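Local coordinates for putative nucleotide sugar epimerase/ dehydratase (Bordetella bronchiseptica, PDB 2Q1S), which binds NADH in a Rossmann-fold domain and probably acts on a nucleotide sugar as an epimerase or dehydratase in O-antigen biosynthesis, at residues Asn126-Glu135 / Ser184-Tyr195. Residues are numbered along the deposited sequence; the frame is centred on the assembly and turned at random.
Sequences NTLTTLKLYE and SKIFGEFYSVYY. With NAI (1,4-dihydronicotinamide adenine dinucleotide), chain B.
Tyr134 sits as a knob in a hole formed by Gly188, Tyr191, Ser192 and Tyr195, where helices 128-135 and 184-195 run nearly parallel, their axes 9.3 Å apart at 18°. Its CB lies over the centre of the Tyr195 ring, 3.7 Å from the centroid in a CH-pi contact. With CG turned beside the backbone N (chi1 -75°), the ring is directed across the neighbouring helix. CD2 meets Tyr191 CB and Tyr195 CD1; the edge of Tyr134 points toward the face of Tyr195 in an offset edge-to-face pair, planes at 68°. CE2 lies against Ser192 CA, and OH at the tip donates to Ser192 OG at 2.8 Å. Ser192 OG in turn donates to Gly188 O, which Ser192 N reaches from the opposite face of the carbonyl plane. The Tyr195 hydroxyl gives its proton to the anti side of Glu135 OE1 (2.7 Å), also salt-bridged to Lys138. Midway, Leu131 CB covers one face of Tyr191 while Thr130 CG2 touches that ring's edge. Where the segments begin, Thr127 OG1 lies 2.7 Å from Ser184 OG, which also bonds Asp122, and a water links Asn126 O, Ser184 O and Thr130 OG1, itself bonded to His105. Lys185, bent at chi2 and chi3, brings NZ to NADH O3D (2.9 Å) and O2D, to Ser149 O and to a water on Asn126 OD1; that amide also bonds Asp122 through ND2 and Thr108 through OD1. Tyr181 and Lys185 fit the YxxxK motif of extended short-chain dehydrogenases/reductases, on a helix packed beside 128-135 against the Rossmann sheet.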
loop_
_atom_site.group_PDB
_atom_site.type_symbol
_atom_site.label_atom_id
_atom_site.label_comp_id
_atom_site.label_asym_id
_atom_site.label_seq_id
_atom_site.Cartn_x
_atom_site.Cartn_y
_atom_site.Cartn_z
ATOM N N ASN A 126 9.486 -4.596 -2.339
ATOM C CA ASN A 126 8.323 -5.357 -1.893
ATOM C C ASN A 126 6.971 -4.715 -2.289
ATOM O O ASN A 126 5.985 -5.416 -2.443
ATOM C CB ASN A 126 8.428 -5.616 -0.382
ATOM C CG ASN A 126 7.837 -6.940 0.058
ATOM O OD1 ASN A 126 7.327 -7.747 -0.734
ATOM N ND2 ASN A 126 7.955 -7.192 1.355
ATOM N N THR A 127 6.933 -3.366 -2.364
ATOM C CA THR A 127 5.700 -2.700 -2.761
ATOM C C THR A 127 5.859 -2.171 -4.182
ATOM O O THR A 127 5.014 -2.461 -5.059
ATOM C CB THR A 127 5.338 -1.535 -1.806
ATOM O OG1 THR A 127 4.940 -2.075 -0.523
ATOM C CG2 THR A 127 4.137 -0.705 -2.315
ATOM N N LEU A 128 6.917 -1.411 -4.400
ATOM C CA LEU A 128 7.071 -0.751 -5.700
ATOM C C LEU A 128 7.323 -1.760 -6.815
ATOM O O LEU A 128 6.962 -1.515 -7.964
ATOM C CB LEU A 128 8.174 0.307 -5.603
ATOM C CG LEU A 128 8.427 1.143 -6.837
ATOM C CD1 LEU A 128 7.244 2.117 -7.105
ATOM C CD2 LEU A 128 9.733 1.889 -6.679
ATOM N N THR A 129 7.917 -2.883 -6.434
ATOM C CA THR A 129 8.161 -3.982 -7.400
ATOM C C THR A 129 6.834 -4.358 -8.091
ATOM O O THR A 129 6.752 -4.399 -9.333
ATOM C CB THR A 129 8.655 -5.208 -6.612
ATOM O OG1 THR A 129 7.855 -5.338 -5.417
ATOM C CG2 THR A 129 10.106 -5.077 -6.267
ATOM N N THR A 130 5.794 -4.640 -7.316
ATOM C CA THR A 130 4.518 -5.060 -7.869
ATOM C C THR A 130 3.885 -3.989 -8.750
ATOM O O THR A 130 3.394 -4.268 -9.862
ATOM C CB THR A 130 3.566 -5.462 -6.743
ATOM O OG1 THR A 130 4.244 -6.422 -5.916
ATOM C CG2 THR A 130 2.280 -6.071 -7.310
ATOM N N LEU A 131 3.867 -2.751 -8.249
ATOM C CA LEU A 131 3.228 -1.661 -8.990
ATOM C C LEU A 131 3.931 -1.447 -10.352
ATOM O O LEU A 131 3.239 -1.335 -11.379
ATOM C CB LEU A 131 3.301 -0.372 -8.128
ATOM C CG LEU A 131 2.609 0.786 -8.852
ATOM C CD1 LEU A 131 1.138 0.492 -9.132
ATOM C CD2 LEU A 131 2.787 2.055 -7.982
ATOM N N LYS A 132 5.253 -1.328 -10.353
ATOM C CA LYS A 132 5.970 -1.037 -11.599
ATOM C C LYS A 132 5.857 -2.211 -12.579
ATOM O O LYS A 132 5.730 -2.001 -13.784
ATOM C CB LYS A 132 7.408 -0.648 -11.347
ATOM C CG LYS A 132 7.479 0.666 -10.534
ATOM C CD LYS A 132 8.894 1.208 -10.437
ATOM C CE LYS A 132 9.418 1.873 -11.716
ATOM N NZ LYS A 132 10.770 2.471 -11.551
ATOM N N LEU A 133 5.883 -3.426 -12.046
ATOM C CA LEU A 133 5.722 -4.593 -12.915
ATOM C C LEU A 133 4.366 -4.552 -13.575
ATOM O O LEU A 133 4.233 -4.680 -14.819
ATOM C CB LEU A 133 5.918 -5.871 -12.080
ATOM C CG LEU A 133 5.678 -7.156 -12.916
ATOM C CD1 LEU A 133 6.672 -7.363 -14.061
ATOM C CD2 LEU A 133 5.658 -8.347 -11.986
ATOM N N TYR A 134 3.303 -4.414 -12.782
ATOM C CA TYR A 134 1.944 -4.439 -13.299
ATOM C C TYR A 134 1.713 -3.301 -14.292
ATOM O O TYR A 134 1.035 -3.464 -15.320
ATOM C CB TYR A 134 0.962 -4.354 -12.146
ATOM C CG TYR A 134 0.816 -5.641 -11.347
ATOM C CD1 TYR A 134 1.632 -6.774 -11.615
ATOM C CD2 TYR A 134 -0.125 -5.733 -10.322
ATOM C CE1 TYR A 134 1.455 -7.951 -10.901
ATOM C CE2 TYR A 134 -0.299 -6.884 -9.579
ATOM C CZ TYR A 134 0.507 -8.001 -9.856
ATOM O OH TYR A 134 0.326 -9.162 -9.126
ATOM N N GLU A 135 2.287 -2.134 -13.995
ATOM C CA GLU A 135 2.142 -0.981 -14.887
ATOM C C GLU A 135 2.736 -1.261 -16.274
ATOM O O GLU A 135 2.182 -0.845 -17.296
ATOM C CB GLU A 135 2.788 0.252 -14.245
ATOM C CG GLU A 135 2.625 1.550 -15.021
ATOM C CD GLU A 135 1.184 2.043 -15.192
ATOM O OE1 GLU A 135 0.187 1.517 -14.623
ATOM O OE2 GLU A 135 1.052 2.985 -16.009
ATOM N N SER A 184 3.382 -4.651 2.726
ATOM C CA SER A 184 3.726 -4.773 1.289
ATOM C C SER A 184 3.050 -5.968 0.631
ATOM O O SER A 184 2.571 -5.874 -0.517
ATOM C CB SER A 184 5.219 -4.953 1.152
ATOM O OG SER A 184 5.891 -3.717 1.352
ATOM N N LYS A 185 2.986 -7.106 1.337
ATOM C CA LYS A 185 2.347 -8.281 0.732
ATOM C C LYS A 185 0.866 -8.012 0.468
ATOM O O LYS A 185 0.337 -8.324 -0.588
ATOM C CB LYS A 185 2.512 -9.553 1.617
ATOM C CG LYS A 185 3.957 -10.011 1.801
ATOM C CD LYS A 185 4.760 -10.041 0.528
ATOM C CE LYS A 185 4.204 -11.006 -0.506
ATOM N NZ LYS A 185 5.097 -11.091 -1.743
ATOM N N ILE A 186 0.204 -7.351 1.398
ATOM C CA ILE A 186 -1.226 -7.012 1.255
ATOM C C ILE A 186 -1.384 -5.975 0.121
ATOM O O ILE A 186 -2.316 -6.053 -0.701
ATOM C CB ILE A 186 -1.778 -6.462 2.594
ATOM C CG1 ILE A 186 -1.912 -7.610 3.595
ATOM C CG2 ILE A 186 -3.034 -5.588 2.387
ATOM C CD1 ILE A 186 -2.242 -7.108 5.028
ATOM N N PHE A 187 -0.473 -5.003 0.081
ATOM C CA PHE A 187 -0.585 -3.962 -0.930
ATOM C C PHE A 187 -0.522 -4.587 -2.331
ATOM O O PHE A 187 -1.220 -4.149 -3.253
ATOM C CB PHE A 187 0.528 -2.917 -0.792
ATOM C CG PHE A 187 0.464 -2.079 0.498
ATOM C CD1 PHE A 187 -0.640 -2.118 1.354
ATOM C CD2 PHE A 187 1.518 -1.216 0.810
ATOM C CE1 PHE A 187 -0.675 -1.325 2.511
ATOM C CE2 PHE A 187 1.466 -0.429 2.000
ATOM C CZ PHE A 187 0.375 -0.502 2.792
ATOM N N GLY A 188 0.308 -5.631 -2.484
ATOM C CA GLY A 188 0.407 -6.303 -3.779
ATOM C C GLY A 188 -0.915 -7.028 -4.113
ATOM O O GLY A 188 -1.258 -7.172 -5.302
ATOM N N GLU A 189 -1.674 -7.466 -3.102
ATOM C CA GLU A 189 -3.041 -7.967 -3.367
ATOM C C GLU A 189 -3.977 -6.872 -3.865
ATOM O O GLU A 189 -4.702 -7.070 -4.853
ATOM C CB GLU A 189 -3.643 -8.692 -2.186
ATOM C CG GLU A 189 -2.925 -10.035 -1.808
ATOM C CD GLU A 189 -3.854 -11.012 -1.118
ATOM O OE1 GLU A 189 -5.030 -11.126 -1.499
ATOM O OE2 GLU A 189 -3.343 -11.647 -0.158
ATOM N N PHE A 190 -3.917 -5.688 -3.231
ATOM C CA PHE A 190 -4.687 -4.529 -3.707
ATOM C C PHE A 190 -4.350 -4.268 -5.177
ATOM O O PHE A 190 -5.261 -4.092 -6.003
ATOM C CB PHE A 190 -4.394 -3.258 -2.873
ATOM C CG PHE A 190 -5.185 -3.148 -1.600
ATOM C CD1 PHE A 190 -6.409 -2.504 -1.598
ATOM C CD2 PHE A 190 -4.654 -3.566 -0.381
ATOM C CE1 PHE A 190 -7.152 -2.348 -0.385
ATOM C CE2 PHE A 190 -5.377 -3.443 0.820
ATOM C CZ PHE A 190 -6.610 -2.804 0.810
ATOM N N TYR A 191 -3.059 -4.200 -5.503
ATOM C CA TYR A 191 -2.658 -3.926 -6.876
ATOM C C TYR A 191 -3.166 -4.996 -7.825
ATOM O O TYR A 191 -3.573 -4.726 -8.967
ATOM C CB TYR A 191 -1.136 -3.845 -7.026
ATOM C CG TYR A 191 -0.482 -2.667 -6.297
ATOM C CD1 TYR A 191 -1.083 -1.415 -6.198
ATOM C CD2 TYR A 191 0.802 -2.806 -5.745
ATOM C CE1 TYR A 191 -0.426 -0.354 -5.567
ATOM C CE2 TYR A 191 1.439 -1.788 -5.107
ATOM C CZ TYR A 191 0.869 -0.519 -5.008
ATOM O OH TYR A 191 1.596 0.498 -4.388
ATOM N N SER A 192 -3.094 -6.247 -7.364
ATOM C CA SER A 192 -3.513 -7.363 -8.203
ATOM C C SER A 192 -4.996 -7.257 -8.563
ATOM O O SER A 192 -5.417 -7.553 -9.710
ATOM C CB SER A 192 -3.223 -8.676 -7.468
ATOM O OG SER A 192 -1.844 -8.917 -7.351
ATOM N N VAL A 193 -5.805 -6.871 -7.599
ATOM C CA VAL A 193 -7.233 -6.694 -7.834
ATOM C C VAL A 193 -7.500 -5.482 -8.764
ATOM O O VAL A 193 -8.290 -5.567 -9.718
ATOM C CB VAL A 193 -8.003 -6.578 -6.492
ATOM C CG1 VAL A 193 -9.454 -6.158 -6.707
ATOM C CG2 VAL A 193 -7.942 -7.941 -5.723
ATOM N N TYR A 194 -6.811 -4.364 -8.486
ATOM C CA TYR A 194 -7.014 -3.167 -9.304
ATOM C C TYR A 194 -6.630 -3.336 -10.763
ATOM O O TYR A 194 -7.393 -2.995 -11.672
ATOM C CB TYR A 194 -6.227 -1.993 -8.740
ATOM C CG TYR A 194 -6.270 -0.793 -9.652
ATOM C CD1 TYR A 194 -7.382 0.047 -9.687
ATOM C CD2 TYR A 194 -5.185 -0.502 -10.500
ATOM C CE1 TYR A 194 -7.428 1.132 -10.574
ATOM C CE2 TYR A 194 -5.213 0.578 -11.385
ATOM C CZ TYR A 194 -6.350 1.384 -11.406
ATOM O OH TYR A 194 -6.427 2.461 -12.257
ATOM N N TYR A 195 -5.452 -3.892 -11.012
ATOM C CA TYR A 195 -5.021 -4.037 -12.406
ATOM C C TYR A 195 -5.885 -5.030 -13.170
ATOM O O TYR A 195 -6.052 -4.894 -14.409
ATOM C CB TYR A 195 -3.530 -4.414 -12.457
ATOM C CG TYR A 195 -2.668 -3.177 -12.406
ATOM C CD1 TYR A 195 -2.293 -2.625 -11.174
ATOM C CD2 TYR A 195 -2.278 -2.531 -13.582
ATOM C CE1 TYR A 195 -1.519 -1.466 -11.118
ATOM C CE2 TYR A 195 -1.522 -1.392 -13.519
ATOM C CZ TYR A 195 -1.128 -0.858 -12.286
ATOM O OH TYR A 195 -0.409 0.310 -12.314
HETATM P PA NAI B . 13.468 -15.251 -1.245
HETATM O O1A NAI B . 13.993 -14.065 -0.519
HETATM O O2A NAI B . 14.363 -16.505 -1.377
HETATM O O5B NAI B . 12.944 -14.880 -2.649
HETATM C C5B NAI B . 12.649 -13.550 -3.090
HETATM C C4B NAI B . 13.501 -13.178 -4.292
HETATM O O4B NAI B . 13.202 -11.838 -4.665
HETATM C C3B NAI B . 15.014 -13.239 -3.951
HETATM O O3B NAI B . 15.701 -14.033 -4.933
HETATM C C2B NAI B . 15.447 -11.786 -4.083
HETATM O O2B NAI B . 16.813 -11.535 -4.538
HETATM C C1B NAI B . 14.445 -11.249 -5.106
HETATM N N9A NAI B . 14.318 -9.802 -5.137
HETATM C C8A NAI B . 14.326 -8.947 -4.068
HETATM N N7A NAI B . 14.138 -7.701 -4.507
HETATM C C5A NAI B . 13.990 -7.710 -5.862
HETATM C C6A NAI B . 13.769 -6.733 -6.937
HETATM N N6A NAI B . 13.648 -5.419 -6.714
HETATM N N1A NAI B . 13.675 -7.164 -8.234
HETATM C C2A NAI B . 13.803 -8.496 -8.483
HETATM N N3A NAI B . 13.998 -9.470 -7.578
HETATM C C4A NAI B . 14.094 -9.141 -6.241
HETATM O O3 NAI B . 12.161 -15.649 -0.414
HETATM P PN NAI B . 11.030 -16.770 -0.744
HETATM O O1N NAI B . 10.660 -17.444 0.481
HETATM O O2N NAI B . 11.498 -17.486 -1.985
HETATM O O5D NAI B . 9.797 -15.811 -1.237
HETATM C C5D NAI B . 9.216 -15.925 -2.547
HETATM C C4D NAI B . 7.843 -15.250 -2.492
HETATM O O4D NAI B . 7.008 -15.989 -1.633
HETATM C C3D NAI B . 7.891 -13.860 -1.857
HETATM O O3D NAI B . 7.013 -13.017 -2.614
HETATM C C2D NAI B . 7.403 -14.078 -0.457
HETATM O O2D NAI B . 6.810 -12.871 0.093
HETATM C C1D NAI B . 6.370 -15.153 -0.646
HETATM N N1N NAI B . 6.101 -15.923 0.540
HETATM C C2N NAI B . 6.988 -16.845 1.041
HETATM C C3N NAI B . 6.684 -17.591 2.175
HETATM C C7N NAI B . 7.663 -18.608 2.756
HETATM O O7N NAI B . 7.321 -19.241 3.740
HETATM N N7N NAI B . 8.848 -18.762 2.112
HETATM C C4N NAI B . 5.416 -17.451 2.801
HETATM C C5N NAI B . 4.506 -16.515 2.232
HETATM C C6N NAI B . 4.865 -15.800 1.090
HETATM O O HOH W 1 3.605 -6.177 -3.284
HETATM O O HOH W 2 5.476 -8.396 -2.662
#